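Local coordinates for protein potential RNA-dependent RNA polymerase (Human picobirnavirus, PDB 5I62) that polymerises RNA on an RNA template, serving both transcription and genome replication of a double-stranded RNA virus, at residues A[328-339]-A[352-363]; A[99-107]-A[377-385]. All coordinates share one frame; numbering follows the deposited sequence.

Interaction 1 of 2, residues A[328-339]-A[352-363]; sequences NADETLVHRVLQ and PNSQCLGDDGVL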
loop_
_atom_site.group_PDB
_atom_site.type_symbol
_atom_site.label_atom_id
_atom_site.label_comp_id
_atom_site.label_asym_id
_atom_site.label_seq_id
_atom_site.Cartn_x
_atom_site.Cartn_y
_atom_site.Cartn_z
ATOM N N ASN A 328 -2.443 -6.264 -3.722
ATOM C CA ASN A 328 -2.939 -6.382 -2.365
ATOM C C ASN A 328 -3.784 -7.642 -2.191
ATOM O O ASN A 328 -3.715 -8.296 -1.144
ATOM C CB ASN A 328 -3.725 -5.126 -2.001
ATOM C CG ASN A 328 -3.992 -5.029 -0.531
ATOM O OD1 ASN A 328 -5.038 -5.469 -0.053
ATOM N ND2 ASN A 328 -3.025 -4.487 0.215
ATOM N N ALA A 329 -4.571 -8.004 -3.206
ATOM C CA ALA A 329 -5.498 -9.125 -3.063
ATOM C C ALA A 329 -4.749 -10.438 -2.859
ATOM O O ALA A 329 -5.017 -11.174 -1.898
ATOM C CB ALA A 329 -6.417 -9.213 -4.280
ATOM N N ASP A 330 -3.822 -10.764 -3.772
ATOM C CA ASP A 330 -3.091 -12.028 -3.679
ATOM C C ASP A 330 -2.387 -12.146 -2.335
ATOM O O ASP A 330 -2.408 -13.200 -1.692
ATOM C CB ASP A 330 -2.049 -12.153 -4.800
ATOM C CG ASP A 330 -2.653 -12.500 -6.156
ATOM O OD1 ASP A 330 -3.884 -12.440 -6.321
ATOM O OD2 ASP A 330 -1.865 -12.851 -7.069
ATOM N N GLU A 331 -1.720 -11.069 -1.925
ATOM C CA GLU A 331 -0.938 -11.077 -0.700
ATOM C C GLU A 331 -1.827 -11.220 0.525
ATOM O O GLU A 331 -1.503 -11.974 1.445
ATOM C CB GLU A 331 -0.115 -9.802 -0.612
ATOM C CG GLU A 331 0.999 -9.765 -1.631
ATOM C CD GLU A 331 1.930 -8.602 -1.416
ATOM O OE1 GLU A 331 1.579 -7.681 -0.642
ATOM O OE2 GLU A 331 3.021 -8.619 -2.028
ATOM N N THR A 332 -2.951 -10.499 0.552
ATOM C CA THR A 332 -3.841 -10.531 1.714
ATOM C C THR A 332 -4.473 -11.908 1.889
ATOM O O THR A 332 -4.585 -12.426 3.013
ATOM C CB THR A 332 -4.914 -9.453 1.567
ATOM O OG1 THR A 332 -4.282 -8.171 1.511
ATOM C CG2 THR A 332 -5.891 -9.481 2.741
ATOM N N LEU A 333 -4.900 -12.514 0.784
ATOM C CA LEU A 333 -5.466 -13.857 0.831
ATOM C C LEU A 333 -4.450 -14.855 1.383
ATOM O O LEU A 333 -4.771 -15.675 2.252
ATOM C CB LEU A 333 -5.914 -14.272 -0.567
ATOM C CG LEU A 333 -7.141 -13.605 -1.187
ATOM C CD1 LEU A 333 -7.288 -14.127 -2.612
ATOM C CD2 LEU A 333 -8.385 -13.907 -0.365
ATOM N N VAL A 334 -3.212 -14.798 0.882
ATOM C CA VAL A 334 -2.194 -15.743 1.322
ATOM C C VAL A 334 -1.755 -15.444 2.751
ATOM O O VAL A 334 -1.496 -16.364 3.541
ATOM C CB VAL A 334 -1.002 -15.754 0.348
ATOM C CG1 VAL A 334 0.162 -16.611 0.921
ATOM C CG2 VAL A 334 -1.433 -16.289 -1.011
ATOM N N HIS A 335 -1.660 -14.165 3.108
ATOM C CA HIS A 335 -1.331 -13.793 4.487
ATOM C C HIS A 335 -2.338 -14.390 5.473
ATOM O O HIS A 335 -1.962 -14.863 6.557
ATOM C CB HIS A 335 -1.282 -12.265 4.587
ATOM C CG HIS A 335 -0.612 -11.736 5.814
ATOM N ND1 HIS A 335 -0.090 -10.464 5.872
ATOM C CD2 HIS A 335 -0.410 -12.282 7.037
ATOM C CE1 HIS A 335 0.430 -10.256 7.070
ATOM N NE2 HIS A 335 0.246 -11.343 7.797
ATOM N N ARG A 336 -3.621 -14.415 5.096
ATOM C CA ARG A 336 -4.624 -14.996 5.977
ATOM C C ARG A 336 -4.381 -16.497 6.160
ATOM O O ARG A 336 -4.514 -17.014 7.273
ATOM C CB ARG A 336 -6.029 -14.720 5.452
ATOM C CG ARG A 336 -7.153 -15.256 6.376
ATOM C CD ARG A 336 -7.076 -14.651 7.783
ATOM N NE ARG A 336 -8.380 -14.654 8.451
ATOM C CZ ARG A 336 -8.667 -13.941 9.535
ATOM N NH1 ARG A 336 -7.738 -13.174 10.093
ATOM N NH2 ARG A 336 -9.888 -13.983 10.048
ATOM N N VAL A 337 -3.979 -17.198 5.090
ATOM C CA VAL A 337 -3.577 -18.605 5.216
ATOM C C VAL A 337 -2.417 -18.759 6.197
ATOM O O VAL A 337 -2.396 -19.684 7.024
ATOM C CB VAL A 337 -3.226 -19.193 3.839
ATOM C CG1 VAL A 337 -2.747 -20.645 3.986
ATOM C CG2 VAL A 337 -4.442 -19.120 2.907
ATOM N N LEU A 338 -1.415 -17.880 6.094
ATOM C CA LEU A 338 -0.279 -17.920 7.011
ATOM C C LEU A 338 -0.736 -17.834 8.469
ATOM O O LEU A 338 -0.218 -18.541 9.343
ATOM C CB LEU A 338 0.693 -16.777 6.688
ATOM C CG LEU A 338 1.559 -16.855 5.431
ATOM C CD1 LEU A 338 2.331 -15.539 5.256
ATOM C CD2 LEU A 338 2.524 -18.040 5.518
ATOM N N GLN A 339 -1.699 -16.952 8.749
ATOM C CA GLN A 339 -2.188 -16.792 10.115
ATOM C C GLN A 339 -2.880 -18.061 10.587
ATOM O O GLN A 339 -2.651 -18.529 11.708
ATOM C CB GLN A 339 -3.131 -15.581 10.196
ATOM C CG GLN A 339 -2.442 -14.231 9.863
ATOM C CD GLN A 339 -3.334 -13.032 10.158
ATOM O OE1 GLN A 339 -4.546 -13.097 10.003
ATOM N NE2 GLN A 339 -2.731 -11.950 10.644
ATOM N N PRO A 352 -10.547 -15.339 14.829
ATOM C CA PRO A 352 -10.927 -14.771 13.522
ATOM C C PRO A 352 -10.956 -13.253 13.501
ATOM O O PRO A 352 -11.025 -12.667 12.410
ATOM C CB PRO A 352 -12.322 -15.361 13.272
ATOM C CG PRO A 352 -12.874 -15.590 14.677
ATOM C CD PRO A 352 -11.673 -16.034 15.488
ATOM N N ASN A 353 -10.892 -12.600 14.662
ATOM C CA ASN A 353 -10.764 -11.150 14.694
ATOM C C ASN A 353 -9.334 -10.669 14.458
ATOM O O ASN A 353 -9.106 -9.452 14.441
ATOM C CB ASN A 353 -11.304 -10.618 16.016
ATOM C CG ASN A 353 -12.755 -11.011 16.237
ATOM O OD1 ASN A 353 -13.632 -10.594 15.478
ATOM N ND2 ASN A 353 -13.011 -11.814 17.260
ATOM N N SER A 354 -8.376 -11.589 14.308
ATOM C CA SER A 354 -7.078 -11.234 13.748
ATOM C C SER A 354 -7.289 -10.606 12.367
ATOM O O SER A 354 -8.296 -10.843 11.698
ATOM C CB SER A 354 -6.175 -12.468 13.639
ATOM O OG SER A 354 -6.045 -13.112 14.908
ATOM N N GLN A 355 -6.320 -9.794 11.935
ATOM C CA GLN A 355 -6.454 -9.047 10.690
ATOM C C GLN A 355 -5.138 -9.062 9.924
ATOM O O GLN A 355 -4.059 -9.165 10.516
ATOM C CB GLN A 355 -6.838 -7.576 10.939
ATOM C CG GLN A 355 -8.147 -7.353 11.616
ATOM C CD GLN A 355 -8.460 -5.875 11.733
ATOM O OE1 GLN A 355 -8.513 -5.321 12.830
ATOM N NE2 GLN A 355 -8.642 -5.227 10.589
ATOM N N CYS A 356 -5.236 -8.920 8.601
ATOM C CA CYS A 356 -4.047 -8.699 7.793
ATOM C C CYS A 356 -4.402 -7.898 6.545
ATOM O O CYS A 356 -5.538 -7.913 6.067
ATOM C CB CYS A 356 -3.356 -10.010 7.390
ATOM S SG CYS A 356 -4.424 -11.235 6.624
ATOM N N LEU A 357 -3.396 -7.214 6.019
ATOM C CA LEU A 357 -3.553 -6.429 4.805
ATOM C C LEU A 357 -2.182 -6.344 4.167
ATOM O O LEU A 357 -1.264 -5.787 4.774
ATOM C CB LEU A 357 -4.096 -5.034 5.099
ATOM C CG LEU A 357 -4.121 -4.136 3.857
ATOM C CD1 LEU A 357 -5.285 -4.522 2.960
ATOM C CD2 LEU A 357 -4.187 -2.666 4.241
ATOM N N GLY A 358 -2.033 -6.933 2.985
ATOM C CA GLY A 358 -0.722 -6.956 2.358
ATOM C C GLY A 358 0.296 -7.580 3.290
ATOM O O GLY A 358 0.087 -8.695 3.790
ATOM N N ASP A 359 1.370 -6.850 3.582
ATOM C CA ASP A 359 2.425 -7.348 4.448
ATOM C C ASP A 359 2.211 -7.002 5.921
ATOM O O ASP A 359 3.113 -7.238 6.728
ATOM C CB ASP A 359 3.798 -6.831 3.980
ATOM C CG ASP A 359 4.004 -5.332 4.230
ATOM O OD1 ASP A 359 3.027 -4.607 4.514
ATOM O OD2 ASP A 359 5.163 -4.873 4.121
ATOM N N ASP A 360 1.047 -6.466 6.284
ATOM C CA ASP A 360 0.778 -6.018 7.644
ATOM C C ASP A 360 -0.206 -6.964 8.319
ATOM O O ASP A 360 -1.218 -7.314 7.722
ATOM C CB ASP A 360 0.202 -4.602 7.656
ATOM C CG ASP A 360 0.804 -3.753 8.735
ATOM O OD1 ASP A 360 0.545 -4.002 9.936
ATOM O OD2 ASP A 360 1.571 -2.840 8.361
ATOM N N GLY A 361 0.075 -7.344 9.558
ATOM C CA GLY A 361 -0.791 -8.282 10.256
ATOM C C GLY A 361 -0.829 -8.048 11.750
ATOM O O GLY A 361 0.124 -7.532 12.349
ATOM N N VAL A 362 -1.937 -8.458 12.360
ATOM C CA VAL A 362 -2.066 -8.460 13.807
ATOM C C VAL A 362 -2.938 -9.654 14.162
ATOM O O VAL A 362 -3.967 -9.883 13.521
ATOM C CB VAL A 362 -2.629 -7.120 14.333
ATOM C CG1 VAL A 362 -4.006 -6.812 13.744
ATOM C CG2 VAL A 362 -2.693 -7.117 15.831
ATOM N N LEU A 363 -2.494 -10.469 15.115
ATOM C CA LEU A 363 -3.176 -11.743 15.315
ATOM C C LEU A 363 -2.997 -12.251 16.738
ATOM O O LEU A 363 -2.085 -11.853 17.461
ATOM C CB LEU A 363 -2.689 -12.805 14.312
ATOM C CG LEU A 363 -1.339 -13.486 14.588
ATOM C CD1 LEU A 363 -1.237 -14.799 13.814
ATOM C CD2 LEU A 363 -0.179 -12.573 14.186
#

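Interaction 2 of 2, residues A[99-107]-A[377-385]; sequences ISKDQVPFD and YSRHGLDMN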
loop_
_atom_site.group_PDB
_atom_site.type_symbol
_atom_site.label_atom_id
_atom_site.label_comp_id
_atom_site.label_asym_id
_atom_site.label_seq_id
_atom_site.Cartn_x
_atom_site.Cartn_y
_atom_site.Cartn_z
ATOM N N ILE A 99 12.897 -14.822 -4.537
ATOM C CA ILE A 99 11.875 -15.859 -4.631
ATOM C C ILE A 99 12.450 -17.260 -4.647
ATOM O O ILE A 99 11.690 -18.226 -4.775
ATOM C CB ILE A 99 10.984 -15.684 -5.869
ATOM C CG1 ILE A 99 11.852 -15.729 -7.137
ATOM C CG2 ILE A 99 10.181 -14.390 -5.742
ATOM C CD1 ILE A 99 11.077 -15.779 -8.402
ATOM N N SER A 100 13.764 -17.408 -4.543
ATOM C CA SER A 100 14.375 -18.729 -4.599
ATOM C C SER A 100 14.943 -19.177 -3.250
ATOM O O SER A 100 15.727 -20.123 -3.195
ATOM C CB SER A 100 15.433 -18.766 -5.701
ATOM O OG SER A 100 16.507 -17.905 -5.403
ATOM N N LYS A 101 14.560 -18.513 -2.161
ATOM C CA LYS A 101 14.904 -18.996 -0.835
ATOM C C LYS A 101 14.200 -20.330 -0.566
ATOM O O LYS A 101 13.213 -20.675 -1.220
ATOM C CB LYS A 101 14.528 -17.956 0.219
ATOM C CG LYS A 101 15.386 -16.702 0.095
ATOM C CD LYS A 101 15.107 -15.629 1.152
ATOM C CE LYS A 101 16.052 -14.430 0.894
ATOM N NZ LYS A 101 15.978 -13.322 1.890
ATOM N N ASP A 102 14.746 -21.103 0.381
ATOM C CA ASP A 102 14.110 -22.359 0.780
ATOM C C ASP A 102 12.650 -22.102 1.138
ATOM O O ASP A 102 12.342 -21.173 1.886
ATOM C CB ASP A 102 14.835 -22.971 1.979
ATOM C CG ASP A 102 16.308 -23.261 1.705
ATOM O OD1 ASP A 102 16.670 -23.524 0.534
ATOM O OD2 ASP A 102 17.110 -23.216 2.662
ATOM N N GLN A 103 11.750 -22.915 0.588
ATOM C CA GLN A 103 10.321 -22.669 0.764
ATOM C C GLN A 103 9.574 -23.993 0.826
ATOM O O GLN A 103 9.611 -24.782 -0.123
ATOM C CB GLN A 103 9.784 -21.770 -0.363
ATOM C CG GLN A 103 10.187 -22.224 -1.747
ATOM C CD GLN A 103 9.952 -21.176 -2.821
ATOM O OE1 GLN A 103 8.940 -21.219 -3.533
ATOM N NE2 GLN A 103 10.909 -20.247 -2.966
ATOM N N VAL A 104 8.899 -24.237 1.943
ATOM C CA VAL A 104 8.132 -25.467 2.132
ATOM C C VAL A 104 6.668 -25.243 1.768
ATOM O O VAL A 104 6.177 -24.109 1.809
ATOM C CB VAL A 104 8.267 -26.005 3.569
ATOM C CG1 VAL A 104 9.739 -26.104 3.983
ATOM C CG2 VAL A 104 7.486 -25.135 4.539
ATOM N N PRO A 105 5.942 -26.295 1.401
ATOM C CA PRO A 105 4.523 -26.142 1.045
ATOM C C PRO A 105 3.695 -25.686 2.236
ATOM O O PRO A 105 4.084 -25.852 3.394
ATOM C CB PRO A 105 4.108 -27.553 0.599
ATOM C CG PRO A 105 5.402 -28.213 0.156
ATOM C CD PRO A 105 6.474 -27.634 1.067
ATOM N N PHE A 106 2.533 -25.111 1.932
ATOM C CA PHE A 106 1.598 -24.663 2.955
ATOM C C PHE A 106 0.778 -25.840 3.470
ATOM O O PHE A 106 0.479 -26.777 2.728
ATOM C CB PHE A 106 0.645 -23.606 2.394
ATOM C CG PHE A 106 1.231 -22.219 2.293
ATOM C CD1 PHE A 106 2.307 -21.949 1.448
ATOM C CD2 PHE A 106 0.655 -21.173 2.993
ATOM C CE1 PHE A 106 2.818 -20.651 1.333
ATOM C CE2 PHE A 106 1.145 -19.884 2.882
ATOM C CZ PHE A 106 2.231 -19.617 2.046
ATOM N N ASP A 107 0.402 -25.779 4.753
ATOM C CA ASP A 107 -0.501 -26.786 5.314
ATOM C C ASP A 107 -1.854 -26.743 4.615
ATOM O O ASP A 107 -2.515 -25.704 4.583
ATOM C CB ASP A 107 -0.687 -26.568 6.817
ATOM C CG ASP A 107 -1.324 -27.776 7.510
ATOM O OD1 ASP A 107 -2.083 -28.528 6.865
ATOM O OD2 ASP A 107 -1.040 -27.987 8.702
ATOM N N TYR A 377 5.802 -18.675 9.536
ATOM C CA TYR A 377 5.729 -17.912 8.290
ATOM C C TYR A 377 6.991 -18.101 7.444
ATOM O O TYR A 377 6.911 -18.317 6.229
ATOM C CB TYR A 377 5.563 -16.424 8.584
ATOM C CG TYR A 377 4.253 -15.922 9.149
ATOM C CD1 TYR A 377 3.262 -16.781 9.619
ATOM C CD2 TYR A 377 4.025 -14.558 9.229
ATOM C CE1 TYR A 377 2.079 -16.283 10.157
ATOM C CE2 TYR A 377 2.855 -14.050 9.743
ATOM C CZ TYR A 377 1.882 -14.912 10.207
ATOM O OH TYR A 377 0.722 -14.369 10.716
ATOM N N SER A 378 8.168 -17.974 8.071
ATOM C CA SER A 378 9.424 -17.839 7.333
ATOM C C SER A 378 9.781 -19.099 6.556
ATOM O O SER A 378 10.475 -19.022 5.534
ATOM C CB SER A 378 10.557 -17.476 8.284
ATOM O OG SER A 378 10.346 -16.187 8.827
ATOM N N ARG A 379 9.330 -20.262 7.016
ATOM C CA ARG A 379 9.642 -21.510 6.329
ATOM C C ARG A 379 9.121 -21.536 4.896
ATOM O O ARG A 379 9.556 -22.371 4.102
ATOM C CB ARG A 379 9.068 -22.693 7.109
ATOM C CG ARG A 379 7.568 -22.648 7.199
ATOM C CD ARG A 379 7.035 -23.783 8.056
ATOM N NE ARG A 379 5.732 -23.484 8.640
ATOM C CZ ARG A 379 5.000 -24.375 9.309
ATOM N NH1 ARG A 379 5.457 -25.616 9.449
ATOM N NH2 ARG A 379 3.822 -24.032 9.842
ATOM N N HIS A 380 8.198 -20.653 4.548
ATOM C CA HIS A 380 7.714 -20.567 3.178
ATOM C C HIS A 380 8.578 -19.651 2.312
ATOM O O HIS A 380 8.141 -19.242 1.235
ATOM C CB HIS A 380 6.263 -20.100 3.181
ATOM C CG HIS A 380 5.374 -20.975 4.003
ATOM N ND1 HIS A 380 5.145 -22.294 3.690
ATOM C CD2 HIS A 380 4.708 -20.740 5.161
ATOM C CE1 HIS A 380 4.347 -22.829 4.598
ATOM N NE2 HIS A 380 4.066 -21.907 5.502
ATOM N N GLY A 381 9.797 -19.354 2.748
ATOM C CA GLY A 381 10.674 -18.486 1.988
ATOM C C GLY A 381 10.460 -17.013 2.236
ATOM O O GLY A 381 10.866 -16.197 1.404
ATOM N N LEU A 382 9.837 -16.646 3.353
ATOM C CA LEU A 382 9.572 -15.255 3.683
ATOM C C LEU A 382 10.583 -14.755 4.706
ATOM O O LEU A 382 11.090 -15.516 5.530
ATOM C CB LEU A 382 8.143 -15.087 4.201
ATOM C CG LEU A 382 7.135 -15.664 3.207
ATOM C CD1 LEU A 382 5.752 -15.773 3.846
ATOM C CD2 LEU A 382 7.111 -14.772 1.920
ATOM N N ASP A 383 10.872 -13.466 4.644
ATOM C CA ASP A 383 11.897 -12.849 5.468
ATOM C C ASP A 383 11.241 -11.987 6.532
ATOM O O ASP A 383 10.352 -11.188 6.226
ATOM C CB ASP A 383 12.849 -12.014 4.613
ATOM C CG ASP A 383 14.149 -11.695 5.325
ATOM O OD1 ASP A 383 14.634 -12.545 6.105
ATOM O OD2 ASP A 383 14.694 -10.595 5.091
ATOM N N MET A 384 11.669 -12.172 7.779
ATOM C CA MET A 384 11.174 -11.440 8.933
ATOM C C MET A 384 12.338 -11.270 9.906
ATOM O O MET A 384 13.147 -12.178 10.085
ATOM C CB MET A 384 10.011 -12.164 9.633
ATOM C CG MET A 384 8.863 -12.628 8.726
ATOM S SD MET A 384 7.627 -13.625 9.597
ATOM C CE MET A 384 6.737 -12.394 10.544
ATOM N N ASN A 385 12.416 -10.104 10.513
ATOM C CA ASN A 385 13.425 -9.752 11.514
ATOM C C ASN A 385 12.682 -9.786 12.847
ATOM O O ASN A 385 11.760 -8.998 13.081
ATOM C CB ASN A 385 14.028 -8.389 11.133
ATOM C CG ASN A 385 14.884 -7.739 12.191
ATOM O OD1 ASN A 385 15.180 -8.298 13.237
ATOM N ND2 ASN A 385 15.265 -6.490 11.911
HETATM O O HOH W 1 13.339 -19.962 3.941
#

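Interaction 1 of 2, residues A[328-339]-A[352-363]
The GDD turn of polymerase motif C, G358-D359-D360, is held against T332 and H335 of the motif B helix, 327-345. It is a type II' turn from L357 to D360 that joins strands 355-357 and 360-363, and its second position has a positive phi, which suits G358. The helix grips both backbone polar atoms of that glycine. G358 N gives a nearly straight bond to T332 OG1 (3.0 Å, 176°), and the T332 hydroxyl in turn donates a hydrogen bond to N328 O, one turn back. H335 ND1 binds G358 O at 2.7 Å, almost in the plane of the ring.

With CG anti to the backbone N (chi1 -164°), the imidazole of H335 reaches out to the hairpin. C356 CB lies over the centre of one ring face, 3.5 Å above its plane in a CH-pi contact, while F262 adds an edge-to-face ring. G361, having no side chain, lets its strand pass close to the NE2 side.

Farther along, R336 bends at its second torsion and ties down the chain entering the hairpin. R336 NH2 donates to P352 O at 2.9 Å, in the guanidinium plane; NH1 is shared by Q339 OE1 and S354 O, and E117 pairs with NE. The Q339 amide donates from NE2 to Q355 O (3.1 Å), arriving above the carbonyl plane, while V362 N takes the same oxygen.

The axis of helix segment 328-339 comes within 7.5 Å of that of strand 355-357, running roughly antiparallel to it. Strand 360-363, paired with 355-357 along one edge, pairs along the other with strand 257-261.

Interaction 2 of 2, residues A[99-107]-A[377-385]
F106 and H380 form an offset, nearly parallel stack where the loop between helices 89-97 and 108-116 meets the turn that follows helix 370-378, which, following the GDD hairpin, probably corresponds to polymerase motif D. Their centroids are 3.9 Å apart and their planes at 18°. The opposite face of the imidazole is covered by R379 CG, so the ring is sandwiched. Its edge is held too: H380 ND1 donates to V104 O at 2.8 Å, and NE2 bonds to E341. Histidine suits this place by combining a stacking surface with two polar nitrogens. V104 N returns a bond to R379 O (2.9 Å), and the bulky hydrocarbon ring of F106 also packs on V337 and L338. G381 has positive phi and lets the chains close in, D102 O lying 3.2 Å from G381 CA.

The outer side is looser. V104 CG2 packs on R379 CG at 3.6 Å, and the two side chains cross at about a right angle. K101 NZ stays 4.4 Å from D383 OD2, beyond a salt bridge, and has H268 as its partner. Q103 OE1 ties the loop to T272 of helix 271-284, while Q103 NE2 donates within the loop to both I99 O and K101 O, the latter at 2.9 Å.

Interaction 1 is nested within the long chain loop that interaction 2 closes, and their centres lie about 15 Å apart. Strand 360-363 leads on to helix 370-378, so the chain leaving the GDD hairpin soon arrives at interaction 2. The motif B helix joins the two directly. While H335 and Q339 address the hairpin, L338 turns to interaction 2, its CD2 lying 3.5 Å from H380 CD2 and equally far from F106 CE2. Y377 OH packs 3.3 Å from Q339 CG. Interaction 1, its centre about 13 Å from the centre of the chain, carries the active-site signature turn; the centre of interaction 2 lies farther out, at about 22 Å, where the contact is partly buried.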